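Local coordinates for putative cobalamin synthesis related protein (Corynebacterium diphtheriae, PDB 2NPN), which binds S-adenosylmethionine and is probably a methyltransferase of cobalamin biosynthesis, perhaps acting as a precorrin-6A synthase (deacetylating), at residues Ile5-Ile10 with Ser118-Ile123; Leu20-Gly25 with Lys137-Ile142; Gln30-Leu35 with Thr59-Val64; Lys189-Asp194 with Asp243-Arg248. All blocks are in the same frame, centred on the assembly; numbering follows the deposited sequence. Where two conformers were deposited one is given.

Interactions 1, 2 and 3 belong to the N-terminal half of this two-lobed protein of the tetrapyrrole methylase family and share its five-stranded parallel sheet, ordered 61-64, 31-35, 104-109, 3-9, 134-139. Interaction 1 packs helix 119-130 on strand 3-9, and interaction 2 sets helix 20-28 against the neighbouring strand 134-139; their centres lie about 11 Å apart, and their segments alternate along the chain. Interaction 3, about 12 Å from interaction 1 between centres, pairs the two strands at the far side of the sheet and is nested inside the loops closed by both. Interaction 4 follows later in the chain, in the second, mixed sheet, 28 to 34 Å from the others between centres. S-adenosylmethionine is bound between the two halves.

Interaction 1. Residues Ile5-Ile10 with Ser118-Ile123; sequences IYVIGI and STLRII
Val7 meets three side chains of the helical segment 118-123. Its CG2 presses on Ile123 CD1 at 3.5 Å, the two tips pointing at each other in a contact tighter than ordinary van der Waals packing. In the conformer of Leu120 described here, the same methyl lies 3.6 Å from Leu120 CD2, which also reaches Val7 CG1 at 3.8 Å and so rests against both branches of the valine. Thr119 also turns its methyl to the strand: CG2 stands 4.1 Å from Val7 CG1. Two residues earlier in the strand, Ile5 slides past Ile123 in the opposite direction, with Ile5 CD1 4.2 Å from Ile123 CG2. Strand 3-9 is an inner strand of the parallel sheet of the N-terminal alpha/beta domain, as in the tetrapyrrole methylases (class III methyltransferases). The axes of 5-9 and 119-123 approach to 10.4 Å and run nearly antiparallel (167°), as a helix covering such a sheet does. Leu120 bends toward the strand although its CB does not point there: chi1 of -76° and an extended chi2 of 175° carry CD2 to the valine. Val136 and Pro113 also touch Val7, and Val138 touches Leu120. Asp117 OD2 accepts a hydrogen bond from Thr119 N at the start of the helix.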
loop_
_atom_site.group_PDB
_atom_site.type_symbol
_atom_site.label_atom_id
_atom_site.label_comp_id
_atom_site.label_asym_id
_atom_site.label_seq_id
_atom_site.Cartn_x
_atom_site.Cartn_y
_atom_site.Cartn_z
ATOM N N ILE A 5 10.842 4.388 16.568
ATOM C CA ILE A 5 10.620 3.756 15.284
ATOM C C ILE A 5 9.446 4.464 14.609
ATOM O O ILE A 5 8.311 4.363 15.073
ATOM C CB ILE A 5 10.318 2.235 15.407
ATOM C CG1 ILE A 5 11.501 1.458 16.003
ATOM C CG2 ILE A 5 9.953 1.670 14.037
ATOM C CD1 ILE A 5 11.216 0.004 16.327
ATOM N N TYR A 6 9.731 5.240 13.561
ATOM C CA TYR A 6 8.695 5.880 12.792
ATOM C C TYR A 6 8.250 4.868 11.748
ATOM O O TYR A 6 9.072 4.292 11.057
ATOM C CB TYR A 6 9.191 7.119 12.062
ATOM C CG TYR A 6 9.548 8.259 12.914
ATOM C CD1 TYR A 6 8.560 9.032 13.480
ATOM C CD2 TYR A 6 10.879 8.629 13.092
ATOM C CE1 TYR A 6 8.854 10.128 14.239
ATOM C CE2 TYR A 6 11.204 9.746 13.873
ATOM C CZ TYR A 6 10.170 10.485 14.437
ATOM O OH TYR A 6 10.457 11.582 15.214
ATOM N N VAL A 7 6.937 4.694 11.612
ATOM C CA VAL A 7 6.401 3.851 10.543
ATOM C C VAL A 7 5.664 4.811 9.622
ATOM O O VAL A 7 4.629 5.355 10.000
ATOM C CB VAL A 7 5.469 2.751 11.093
ATOM C CG1 VAL A 7 4.930 1.896 9.950
ATOM C CG2 VAL A 7 6.237 1.908 12.137
ATOM N N ILE A 8 6.264 5.064 8.474
ATOM C CA ILE A 8 5.891 6.235 7.684
ATOM C C ILE A 8 5.184 5.817 6.382
ATOM O O ILE A 8 5.799 5.217 5.488
ATOM C CB ILE A 8 7.119 7.143 7.327
ATOM C CG1 ILE A 8 7.934 7.464 8.587
ATOM C CG2 ILE A 8 6.639 8.388 6.561
ATOM C CD1 ILE A 8 9.023 8.461 8.375
ATOM N N GLY A 9 3.941 6.237 6.221
ATOM C CA GLY A 9 3.272 6.061 4.959
ATOM C C GLY A 9 3.843 7.055 3.960
ATOM O O GLY A 9 3.956 8.244 4.256
ATOM N N ILE A 10 4.245 6.556 2.806
ATOM C CA ILE A 10 4.857 7.410 1.794
ATOM C C ILE A 10 3.959 7.627 0.575
ATOM O O ILE A 10 4.422 8.145 -0.431
ATOM C CB ILE A 10 6.282 6.927 1.381
ATOM C CG1 ILE A 10 6.262 5.516 0.770
ATOM C CG2 ILE A 10 7.197 6.980 2.580
ATOM C CD1 ILE A 10 7.562 5.060 0.045
ATOM N N SER A 118 1.757 -5.371 6.371
ATOM C CA SER A 118 2.187 -6.170 7.526
ATOM C C SER A 118 3.299 -5.521 8.355
ATOM O O SER A 118 3.715 -6.081 9.386
ATOM C CB SER A 118 2.673 -7.540 7.051
ATOM O OG SER A 118 3.750 -7.382 6.156
ATOM N N THR A 119 3.815 -4.366 7.934
ATOM C CA THR A 119 4.987 -3.773 8.609
ATOM C C THR A 119 4.787 -3.573 10.104
ATOM O O THR A 119 5.644 -3.917 10.897
ATOM C CB THR A 119 5.432 -2.443 7.930
ATOM O OG1 THR A 119 5.862 -2.754 6.596
ATOM C CG2 THR A 119 6.525 -1.729 8.724
ATOM N N LEU A 120 3.637 -3.039 10.533
ATOM C CA LEU A 120 3.448 -2.775 11.982
ATOM C C LEU A 120 3.491 -4.077 12.771
ATOM O O LEU A 120 4.116 -4.158 13.832
ATOM C CB LEU A 120 2.137 -2.008 12.307
ATOM C CG LEU A 120 2.107 -0.500 12.018
ATOM C CD1 LEU A 120 0.712 0.137 12.270
ATOM C CD2 LEU A 120 3.162 0.239 12.827
ATOM N N ARG A 121 2.820 -5.089 12.234
ATOM C CA ARG A 121 2.791 -6.426 12.851
ATOM C C ARG A 121 4.194 -6.994 12.953
ATOM O O ARG A 121 4.578 -7.556 13.990
ATOM C CB ARG A 121 1.921 -7.377 12.008
ATOM C CG ARG A 121 0.415 -7.248 12.204
ATOM C CD ARG A 121 -0.330 -8.524 11.768
ATOM N NE ARG A 121 0.135 -9.050 10.478
ATOM C CZ ARG A 121 -0.214 -8.587 9.276
ATOM N NH1 ARG A 121 -1.057 -7.566 9.131
ATOM N NH2 ARG A 121 0.298 -9.155 8.197
ATOM N N ILE A 122 4.951 -6.881 11.867
ATOM C CA ILE A 122 6.324 -7.377 11.849
ATOM C C ILE A 122 7.148 -6.656 12.905
ATOM O O ILE A 122 7.920 -7.291 13.651
ATOM C CB ILE A 122 6.956 -7.271 10.431
ATOM C CG1 ILE A 122 6.237 -8.226 9.472
ATOM C CG2 ILE A 122 8.447 -7.577 10.454
ATOM C CD1 ILE A 122 6.571 -8.050 7.987
ATOM N N ILE A 123 6.995 -5.338 13.003
ATOM C CA ILE A 123 7.759 -4.564 13.980
ATOM C C ILE A 123 7.421 -5.004 15.397
ATOM O O ILE A 123 8.293 -5.148 16.257
ATOM C CB ILE A 123 7.501 -3.038 13.788
ATOM C CG1 ILE A 123 8.235 -2.553 12.555
ATOM C CG2 ILE A 123 7.947 -2.219 15.010
ATOM C CD1 ILE A 123 7.715 -1.221 11.987
#

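Interaction 2. Residues Leu20-Gly25 with Lys137-Ile142; sequences LQAISG and KVIPGI
Gln21 lies across Ile139 with its aliphatic chain at a slant to the isoleucine, so that CG, CD and OE1 all pass close to one branch. Ile139 CG2 is 3.9 Å from Gln21 CG and 3.5 Å from Gln21 OE1. The glutamine reaches this place because CG is anti to the backbone N (chi1 -169°) and the chain stays extended beyond it, running out from helix 20-28 over the strand. At its end the glutamine side chain crosses Pro140 at about a right angle, with OE1 3.5 Å from Pro140 CD. Ile139 itself points toward the helix: CG2 also packs on Ala22 CB at 4.0 Å, and CD1 lies against Gly25, which has no side chain, 4.3 Å from Gly25 CA. The contact joins helix 20-28 to strand 134-139, the outermost strand of the parallel sheet on this side, and Ile8 and Tyr6 of the adjoining strand 3-9 also touch Ile139. Beyond Pro140, Gly141 N is bonded to Asp112, a residue of the S-adenosylmethionine site. Two waters complete the polar part. One donates to Gln21 OE1 (2.9 Å) and to Pro140 O; the other accepts from Gln21 NE2 and donates to Val138 O (2.8 Å). The amide is thus tied through water to the backbone carbonyls of the residues before and after Ile139, which would restrain its rotation while its methylenes cover the isoleucine.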
loop_
_atom_site.group_PDB
_atom_site.type_symbol
_atom_site.label_atom_id
_atom_site.label_comp_id
_atom_site.label_asym_id
_atom_site.label_seq_id
_atom_site.Cartn_x
_atom_site.Cartn_y
_atom_site.Cartn_z
ATOM N N LEU A 20 3.722 16.723 5.444
ATOM C CA LEU A 20 4.758 17.400 6.213
ATOM C C LEU A 20 5.300 16.532 7.345
ATOM O O LEU A 20 6.509 16.507 7.626
ATOM C CB LEU A 20 4.231 18.727 6.750
ATOM C CG LEU A 20 3.904 19.779 5.692
ATOM C CD1 LEU A 20 3.383 21.051 6.325
ATOM C CD2 LEU A 20 5.093 20.100 4.808
ATOM N N GLN A 21 4.402 15.821 8.011
ATOM C CA GLN A 21 4.766 14.945 9.109
ATOM C C GLN A 21 5.709 13.846 8.617
ATOM O O GLN A 21 6.716 13.528 9.278
ATOM C CB GLN A 21 3.510 14.314 9.708
ATOM C CG GLN A 21 3.709 13.572 11.016
ATOM C CD GLN A 21 2.477 12.822 11.462
ATOM O OE1 GLN A 21 1.634 12.417 10.649
ATOM N NE2 GLN A 21 2.350 12.619 12.761
ATOM N N ALA A 22 5.377 13.252 7.477
ATOM C CA ALA A 22 6.214 12.187 6.882
ATOM C C ALA A 22 7.598 12.712 6.547
ATOM O O ALA A 22 8.604 12.083 6.879
ATOM C CB ALA A 22 5.570 11.636 5.629
ATOM N N ILE A 23 7.654 13.912 5.971
ATOM C CA ILE A 23 8.917 14.503 5.575
ATOM C C ILE A 23 9.766 14.764 6.830
ATOM O O ILE A 23 10.965 14.478 6.816
ATOM C CB ILE A 23 8.720 15.796 4.744
ATOM C CG1 ILE A 23 8.087 15.448 3.380
ATOM C CG2 ILE A 23 10.057 16.528 4.586
ATOM C CD1 ILE A 23 7.468 16.650 2.711
ATOM N N SER A 24 9.160 15.280 7.894
ATOM C CA SER A 24 9.893 15.497 9.135
ATOM C C SER A 24 10.446 14.187 9.694
ATOM O O SER A 24 11.586 14.118 10.135
ATOM C CB SER A 24 9.018 16.166 10.188
ATOM O OG SER A 24 9.815 16.588 11.278
ATOM N N GLY A 25 9.639 13.129 9.659
ATOM C CA GLY A 25 10.100 11.855 10.139
ATOM C C GLY A 25 11.284 11.336 9.327
ATOM O O GLY A 25 12.269 10.858 9.876
ATOM N N LYS A 137 5.932 5.175 16.437
ATOM C CA LYS A 137 5.104 6.302 16.022
ATOM C C LYS A 137 4.703 6.130 14.537
ATOM O O LYS A 137 5.555 6.066 13.648
ATOM C CB LYS A 137 5.849 7.624 16.231
ATOM C CG LYS A 137 6.287 7.872 17.704
ATOM C CD LYS A 137 7.062 9.159 17.849
ATOM C CE LYS A 137 6.146 10.393 17.890
ATOM N NZ LYS A 137 6.854 11.535 18.536
ATOM N N VAL A 138 3.398 6.090 14.294
ATOM C CA VAL A 138 2.885 5.828 12.973
ATOM C C VAL A 138 2.510 7.168 12.356
ATOM O O VAL A 138 1.819 7.998 12.971
ATOM C CB VAL A 138 1.683 4.894 13.026
ATOM C CG1 VAL A 138 1.114 4.667 11.624
ATOM C CG2 VAL A 138 2.032 3.586 13.732
ATOM N N ILE A 139 2.934 7.327 11.105
ATOM C CA ILE A 139 2.687 8.529 10.329
ATOM C C ILE A 139 1.816 8.153 9.118
ATOM O O ILE A 139 2.255 7.386 8.271
ATOM C CB ILE A 139 4.027 9.184 9.893
ATOM C CG1 ILE A 139 4.821 9.593 11.141
ATOM C CG2 ILE A 139 3.756 10.291 8.939
ATOM C CD1 ILE A 139 6.196 10.245 10.826
ATOM N N PRO A 140 0.560 8.644 9.068
ATOM C CA PRO A 140 -0.339 8.322 7.953
ATOM C C PRO A 140 0.147 8.825 6.617
ATOM O O PRO A 140 0.869 9.823 6.543
ATOM C CB PRO A 140 -1.644 9.040 8.301
ATOM C CG PRO A 140 -1.475 9.659 9.596
ATOM C CD PRO A 140 -0.089 9.480 10.091
ATOM N N GLY A 141 -0.327 8.160 5.575
ATOM C CA GLY A 141 -0.079 8.586 4.216
ATOM C C GLY A 141 -1.309 8.344 3.360
ATOM O O GLY A 141 -2.244 7.681 3.762
ATOM N N ILE A 142 -1.224 8.852 2.141
ATOM C CA ILE A 142 -2.310 8.770 1.181
ATOM C C ILE A 142 -2.419 7.364 0.596
ATOM O O ILE A 142 -1.513 6.861 -0.060
ATOM C CB ILE A 142 -2.118 9.808 0.057
ATOM C CG1 ILE A 142 -2.106 11.218 0.634
ATOM C CG2 ILE A 142 -3.200 9.679 -0.980
ATOM C CD1 ILE A 142 -3.305 11.629 1.442
HETATM O O HOH W 1 0.938 12.266 7.867
HETATM O O HOH W 2 0.391 10.323 13.609
#

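Interaction 3. Residues Gln30-Leu35 with Thr59-Val64; sequences QAIVAL and TPIYAV
Three backbone hydrogen bonds join Ile32-Leu35 to Ile61-Val64: Tyr62 N to Ile32 O (2.8 Å), Ala34 N to Tyr62 O (2.9 Å) and Val64 N to Ala34 O (2.8 Å). They pair strands 31-35 and 61-64 in parallel, with helix 42-55 between them in sequence, a beta-alpha-beta crossover of the N-terminal alpha/beta domain of the tetrapyrrole methylase fold. Where the strands begin to part, a water bridges them, accepting from Ile32 N and donating to Pro60 O. Thr59 fills the same end: its CG2 sits 3.7 Å from both CG1 and CD1 of Ile32, the side chains crossing at about a right angle. On one face Ala34 CB meets Ile61 CG2 beneath helix 42-55. The opposite face carries Val33, Leu35, Tyr62 and Val64, and Tyr62 continues onto helix 78-98. Val33 and Tyr62 lie side by side, pointing the same way, and Val33 CG1 comes to the edge of the phenol ring near its plane, 4.2 Å from Tyr62 CD2.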
loop_
_atom_site.group_PDB
_atom_site.type_symbol
_atom_site.label_atom_id
_atom_site.label_comp_id
_atom_site.label_asym_id
_atom_site.label_seq_id
_atom_site.Cartn_x
_atom_site.Cartn_y
_atom_site.Cartn_z
ATOM N N GLN A 30 17.850 8.480 11.488
ATOM C CA GLN A 30 19.258 8.141 11.324
ATOM C C GLN A 30 19.473 6.856 10.501
ATOM O O GLN A 30 20.617 6.540 10.110
ATOM C CB GLN A 30 19.885 7.995 12.686
ATOM C CG GLN A 30 20.233 9.327 13.301
ATOM C CD GLN A 30 19.813 9.423 14.756
ATOM O OE1 GLN A 30 18.912 8.705 15.200
ATOM N NE2 GLN A 30 20.437 10.326 15.495
ATOM N N ALA A 31 18.397 6.103 10.299
ATOM C CA ALA A 31 18.371 4.934 9.444
ATOM C C ALA A 31 16.993 4.756 8.859
ATOM O O ALA A 31 16.037 5.098 9.499
ATOM C CB ALA A 31 18.755 3.672 10.202
ATOM N N ILE A 32 16.946 4.186 7.657
ATOM C CA ILE A 32 15.715 3.936 6.929
ATOM C C ILE A 32 15.647 2.479 6.491
ATOM O O ILE A 32 16.591 1.947 5.914
ATOM C CB ILE A 32 15.554 4.864 5.711
ATOM C CG1 ILE A 32 15.501 6.329 6.150
ATOM C CG2 ILE A 32 14.247 4.526 4.973
ATOM C CD1 ILE A 32 15.461 7.328 4.991
ATOM N N VAL A 33 14.507 1.845 6.760
ATOM C CA VAL A 33 14.282 0.421 6.432
ATOM C C VAL A 33 13.004 0.330 5.583
ATOM O O VAL A 33 12.027 1.072 5.768
ATOM C CB VAL A 33 14.097 -0.457 7.702
ATOM C CG1 VAL A 33 13.831 -1.956 7.340
ATOM C CG2 VAL A 33 15.314 -0.330 8.659
ATOM N N ALA A 34 12.980 -0.642 4.682
ATOM C CA ALA A 34 11.759 -0.944 3.966
ATOM C C ALA A 34 11.634 -2.454 3.840
ATOM O O ALA A 34 12.593 -3.122 3.439
ATOM C CB ALA A 34 11.785 -0.311 2.619
ATOM N N LEU A 35 10.471 -2.992 4.216
ATOM C CA LEU A 35 10.231 -4.432 4.097
ATOM C C LEU A 35 9.526 -4.647 2.767
ATOM O O LEU A 35 8.462 -4.070 2.533
ATOM C CB LEU A 35 9.382 -4.921 5.277
ATOM C CG LEU A 35 9.967 -4.606 6.668
ATOM C CD1 LEU A 35 8.996 -4.969 7.815
ATOM C CD2 LEU A 35 11.328 -5.294 6.884
ATOM N N THR A 59 20.817 9.304 3.183
ATOM C CA THR A 59 20.411 8.238 4.086
ATOM C C THR A 59 20.068 7.015 3.254
ATOM O O THR A 59 19.069 7.047 2.520
ATOM C CB THR A 59 19.208 8.644 4.965
ATOM O OG1 THR A 59 19.444 9.939 5.536
ATOM C CG2 THR A 59 19.010 7.623 6.079
ATOM N N PRO A 60 20.908 5.956 3.327
ATOM C CA PRO A 60 20.601 4.755 2.532
ATOM C C PRO A 60 19.337 4.048 2.988
ATOM O O PRO A 60 19.006 4.079 4.167
ATOM C CB PRO A 60 21.814 3.840 2.772
ATOM C CG PRO A 60 22.407 4.307 4.042
ATOM C CD PRO A 60 22.143 5.788 4.112
ATOM N N ILE A 61 18.637 3.426 2.044
ATOM C CA ILE A 61 17.486 2.594 2.385
ATOM C C ILE A 61 17.973 1.167 2.534
ATOM O O ILE A 61 18.600 0.611 1.585
ATOM C CB ILE A 61 16.409 2.634 1.289
ATOM C CG1 ILE A 61 15.871 4.060 1.095
ATOM C CG2 ILE A 61 15.299 1.634 1.621
ATOM C CD1 ILE A 61 14.953 4.218 -0.171
ATOM N N TYR A 62 17.714 0.589 3.703
ATOM C CA TYR A 62 17.943 -0.844 3.990
ATOM C C TYR A 62 16.693 -1.632 3.609
ATOM O O TYR A 62 15.721 -1.673 4.360
ATOM C CB TYR A 62 18.287 -1.023 5.477
ATOM C CG TYR A 62 18.653 -2.430 5.912
ATOM C CD1 TYR A 62 19.911 -2.957 5.634
ATOM C CD2 TYR A 62 17.749 -3.211 6.639
ATOM C CE1 TYR A 62 20.267 -4.244 6.051
ATOM C CE2 TYR A 62 18.082 -4.510 7.043
ATOM C CZ TYR A 62 19.342 -5.013 6.751
ATOM O OH TYR A 62 19.686 -6.288 7.172
ATOM N N ALA A 63 16.696 -2.216 2.404
ATOM C CA ALA A 63 15.521 -2.917 1.903
ATOM C C ALA A 63 15.646 -4.403 2.223
ATOM O O ALA A 63 16.617 -5.050 1.817
ATOM C CB ALA A 63 15.348 -2.700 0.400
ATOM N N VAL A 64 14.697 -4.919 2.997
ATOM C CA VAL A 64 14.684 -6.325 3.374
ATOM C C VAL A 64 13.708 -7.084 2.495
ATOM O O VAL A 64 12.508 -6.748 2.470
ATOM C CB VAL A 64 14.289 -6.502 4.845
ATOM C CG1 VAL A 64 14.308 -7.993 5.238
ATOM C CG2 VAL A 64 15.212 -5.697 5.724
HETATM O O HOH W 3 19.631 3.108 6.766
#

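Interaction 4. Residues Lys189-Asp194 with Asp243-Arg248; sequences KTAWQD and DTYLLR. With SAM (S-adenosylmethionine), chain C.
The loop of Lys189-Asp194 and the weakly bonded helical turn that starts about Trp192 come over the extended strand 243-248, Trp192 and Leu247 being the nearest pair of CA atoms at 7.8 Å. Across this gap Trp192 and Tyr245 form a T-shaped stack: the six-membered edge of the indole stands on the phenol face, with centroids 5.0 Å apart and planes at 88°. Trp192 CE3 does the touching, 3.5 Å from Tyr245 CZ and off-centre toward the rim of that ring. With CG between the backbone N and the carbonyl carbon (chi1 55°) and chi2 at 98°, the Tyr245 ring presents a face to Trp192 CE3. Its hydroxyl ends 3.5 Å from Ala191 CB and is hydrogen-bonded to Asp187, which also holds Ala191 N. Leu247 CD2 packs on Trp192 CB at 4.2 Å. Strand 243-249 is the central strand of the mixed sheet in the C-terminal half, running antiparallel to strands 181-185 and 200-206. The indole NE1 of Trp192 bonds to Gly224 O. Toward the cofactor, Asp243 OD2 lies at the indole edge, 3.8 Å from Trp192 CZ3, its carboxylate gripped by Lys231 in a salt bridge and by Trp204 NE1. Asp243 and Thr244 also bind S-adenosylmethionine: the ribose O2' donates to Asp243 O (2.8 Å) and Thr244 OG1 donates to adenine N3 (2.8 Å).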
loop_
_atom_site.group_PDB
_atom_site.type_symbol
_atom_site.label_atom_id
_atom_site.label_comp_id
_atom_site.label_asym_id
_atom_site.label_seq_id
_atom_site.Cartn_x
_atom_site.Cartn_y
_atom_site.Cartn_z
ATOM N N LYS A 189 -7.004 -11.124 -10.205
ATOM C CA LYS A 189 -7.788 -11.657 -11.286
ATOM C C LYS A 189 -8.682 -10.498 -11.703
ATOM O O LYS A 189 -8.224 -9.326 -11.710
ATOM C CB LYS A 189 -8.588 -12.895 -10.848
ATOM C CG LYS A 189 -7.744 -14.035 -10.284
ATOM C CD LYS A 189 -8.672 -15.184 -9.835
ATOM C CE LYS A 189 -7.928 -16.434 -9.395
ATOM N NZ LYS A 189 -8.833 -17.470 -8.824
ATOM N N THR A 190 -9.981 -10.755 -11.955
ATOM C CA THR A 190 -10.897 -9.758 -12.583
ATOM C C THR A 190 -12.285 -9.941 -11.937
ATOM O O THR A 190 -13.290 -10.217 -12.589
ATOM C CB THR A 190 -11.017 -9.830 -14.154
ATOM O OG1 THR A 190 -11.577 -11.096 -14.525
ATOM C CG2 THR A 190 -9.644 -9.575 -14.846
ATOM N N ALA A 191 -12.332 -9.748 -10.619
ATOM C CA ALA A 191 -13.479 -10.186 -9.830
ATOM C C ALA A 191 -14.769 -9.403 -10.112
ATOM O O ALA A 191 -15.870 -9.900 -9.835
ATOM C CB ALA A 191 -13.109 -10.209 -8.303
ATOM N N TRP A 192 -14.652 -8.204 -10.686
ATOM C CA TRP A 192 -15.810 -7.447 -11.127
ATOM C C TRP A 192 -16.694 -8.251 -12.096
ATOM O O TRP A 192 -17.903 -8.053 -12.142
ATOM C CB TRP A 192 -15.429 -6.119 -11.775
ATOM C CG TRP A 192 -14.501 -6.188 -12.984
ATOM C CD1 TRP A 192 -14.877 -6.357 -14.273
ATOM C CD2 TRP A 192 -13.084 -6.067 -12.988
ATOM N NE1 TRP A 192 -13.780 -6.331 -15.077
ATOM C CE2 TRP A 192 -12.666 -6.136 -14.320
ATOM C CE3 TRP A 192 -12.129 -5.880 -11.994
ATOM C CZ2 TRP A 192 -11.327 -6.043 -14.676
ATOM C CZ3 TRP A 192 -10.814 -5.760 -12.351
ATOM C CH2 TRP A 192 -10.424 -5.861 -13.685
ATOM N N GLN A 193 -16.076 -9.092 -12.901
ATOM C CA GLN A 193 -16.859 -9.828 -13.901
ATOM C C GLN A 193 -17.821 -10.801 -13.241
ATOM O O GLN A 193 -18.899 -11.125 -13.804
ATOM C CB GLN A 193 -15.894 -10.540 -14.855
ATOM C CG GLN A 193 -15.111 -9.603 -15.792
ATOM C CD GLN A 193 -15.999 -8.951 -16.854
ATOM O OE1 GLN A 193 -16.795 -8.076 -16.545
ATOM N NE2 GLN A 193 -15.885 -9.409 -18.118
ATOM N N ASP A 194 -17.460 -11.278 -12.053
ATOM C CA ASP A 194 -18.183 -12.336 -11.363
ATOM C C ASP A 194 -19.378 -11.841 -10.545
ATOM O O ASP A 194 -20.262 -12.637 -10.213
ATOM C CB ASP A 194 -17.210 -13.087 -10.442
ATOM C CG ASP A 194 -15.946 -13.577 -11.180
ATOM O OD1 ASP A 194 -16.062 -14.108 -12.305
ATOM O OD2 ASP A 194 -14.843 -13.421 -10.617
ATOM N N ASP A 243 -3.948 -2.725 -9.249
ATOM C CA ASP A 243 -5.161 -1.981 -9.530
ATOM C C ASP A 243 -6.008 -1.855 -8.266
ATOM O O ASP A 243 -5.930 -2.704 -7.347
ATOM C CB ASP A 243 -6.000 -2.548 -10.699
ATOM C CG ASP A 243 -6.555 -4.002 -10.455
ATOM O OD1 ASP A 243 -6.024 -4.727 -9.581
ATOM O OD2 ASP A 243 -7.490 -4.457 -11.187
ATOM N N THR A 244 -6.873 -0.840 -8.269
ATOM C CA THR A 244 -7.869 -0.668 -7.204
ATOM C C THR A 244 -9.121 -0.212 -7.943
ATOM O O THR A 244 -9.036 0.508 -8.955
ATOM C CB THR A 244 -7.411 0.423 -6.170
ATOM O OG1 THR A 244 -6.163 0.060 -5.550
ATOM C CG2 THR A 244 -8.430 0.624 -5.016
ATOM N N TYR A 245 -10.287 -0.638 -7.473
ATOM C CA TYR A 245 -11.518 -0.222 -8.145
ATOM C C TYR A 245 -12.642 -0.076 -7.126
ATOM O O TYR A 245 -12.599 -0.655 -6.056
ATOM C CB TYR A 245 -11.870 -1.136 -9.303
ATOM C CG TYR A 245 -11.990 -2.624 -8.999
ATOM C CD1 TYR A 245 -13.240 -3.216 -8.781
ATOM C CD2 TYR A 245 -10.879 -3.480 -9.040
ATOM C CE1 TYR A 245 -13.377 -4.601 -8.533
ATOM C CE2 TYR A 245 -11.027 -4.833 -8.815
ATOM C CZ TYR A 245 -12.284 -5.400 -8.575
ATOM O OH TYR A 245 -12.402 -6.794 -8.404
ATOM N N LEU A 246 -13.665 0.680 -7.526
ATOM C CA LEU A 246 -14.841 0.919 -6.701
ATOM C C LEU A 246 -16.040 0.463 -7.531
ATOM O O LEU A 246 -16.129 0.832 -8.699
ATOM C CB LEU A 246 -14.983 2.404 -6.332
ATOM C CG LEU A 246 -16.066 2.728 -5.312
ATOM C CD1 LEU A 246 -15.646 4.032 -4.506
ATOM C CD2 LEU A 246 -17.418 2.842 -5.941
ATOM N N LEU A 247 -16.873 -0.392 -6.972
ATOM C CA LEU A 247 -18.130 -0.864 -7.597
ATOM C C LEU A 247 -19.261 -0.223 -6.836
ATOM O O LEU A 247 -19.275 -0.154 -5.615
ATOM C CB LEU A 247 -18.246 -2.381 -7.462
ATOM C CG LEU A 247 -17.167 -3.227 -8.155
ATOM C CD1 LEU A 247 -17.444 -4.773 -7.919
ATOM C CD2 LEU A 247 -17.053 -2.913 -9.578
ATOM N N ARG A 248 -20.219 0.272 -7.588
ATOM C CA ARG A 248 -21.399 0.926 -7.024
ATOM C C ARG A 248 -22.614 0.482 -7.806
ATOM O O ARG A 248 -22.621 0.549 -9.034
ATOM C CB ARG A 248 -21.252 2.437 -7.055
ATOM C CG ARG A 248 -22.350 3.198 -6.362
ATOM C CD ARG A 248 -22.007 4.669 -6.160
ATOM N NE ARG A 248 -20.928 4.835 -5.172
ATOM C CZ ARG A 248 -20.097 5.877 -5.058
ATOM N NH1 ARG A 248 -20.204 6.955 -5.855
ATOM N NH2 ARG A 248 -19.148 5.864 -4.147
HETATM N N SAM C . -0.981 0.353 2.356
HETATM C CA SAM C . -1.402 0.482 0.928
HETATM C C SAM C . -2.336 1.661 0.728
HETATM O O SAM C . -2.766 1.909 -0.431
HETATM O OXT SAM C . -2.623 2.385 1.702
HETATM C CB SAM C . -2.048 -0.826 0.436
HETATM C CG SAM C . -1.078 -2.006 0.350
HETATM S SD SAM C . -1.760 -3.549 -0.348
HETATM C CE SAM C . -0.282 -4.569 -0.077
HETATM C "C5'" SAM C . -1.564 -3.477 -2.163
HETATM C "C4'" SAM C . -2.858 -3.143 -2.925
HETATM O "O4'" SAM C . -3.072 -1.771 -2.875
HETATM C "C3'" SAM C . -2.837 -3.465 -4.420
HETATM O "O3'" SAM C . -3.137 -4.813 -4.685
HETATM C "C2'" SAM C . -3.857 -2.520 -4.995
HETATM O "O2'" SAM C . -5.161 -2.974 -4.676
HETATM C "C1'" SAM C . -3.530 -1.308 -4.148
HETATM N N9 SAM C . -2.527 -0.417 -4.773
HETATM C C8 SAM C . -1.341 -0.010 -4.182
HETATM N N7 SAM C . -0.706 0.858 -4.974
HETATM C C5 SAM C . -1.501 1.059 -6.067
HETATM C C6 SAM C . -1.390 1.891 -7.172
HETATM N N6 SAM C . -0.321 2.708 -7.356
HETATM N N1 SAM C . -2.400 1.877 -8.128
HETATM C C2 SAM C . -3.527 1.102 -7.929
HETATM N N3 SAM C . -3.645 0.286 -6.837
HETATM C C4 SAM C . -2.666 0.274 -5.899
#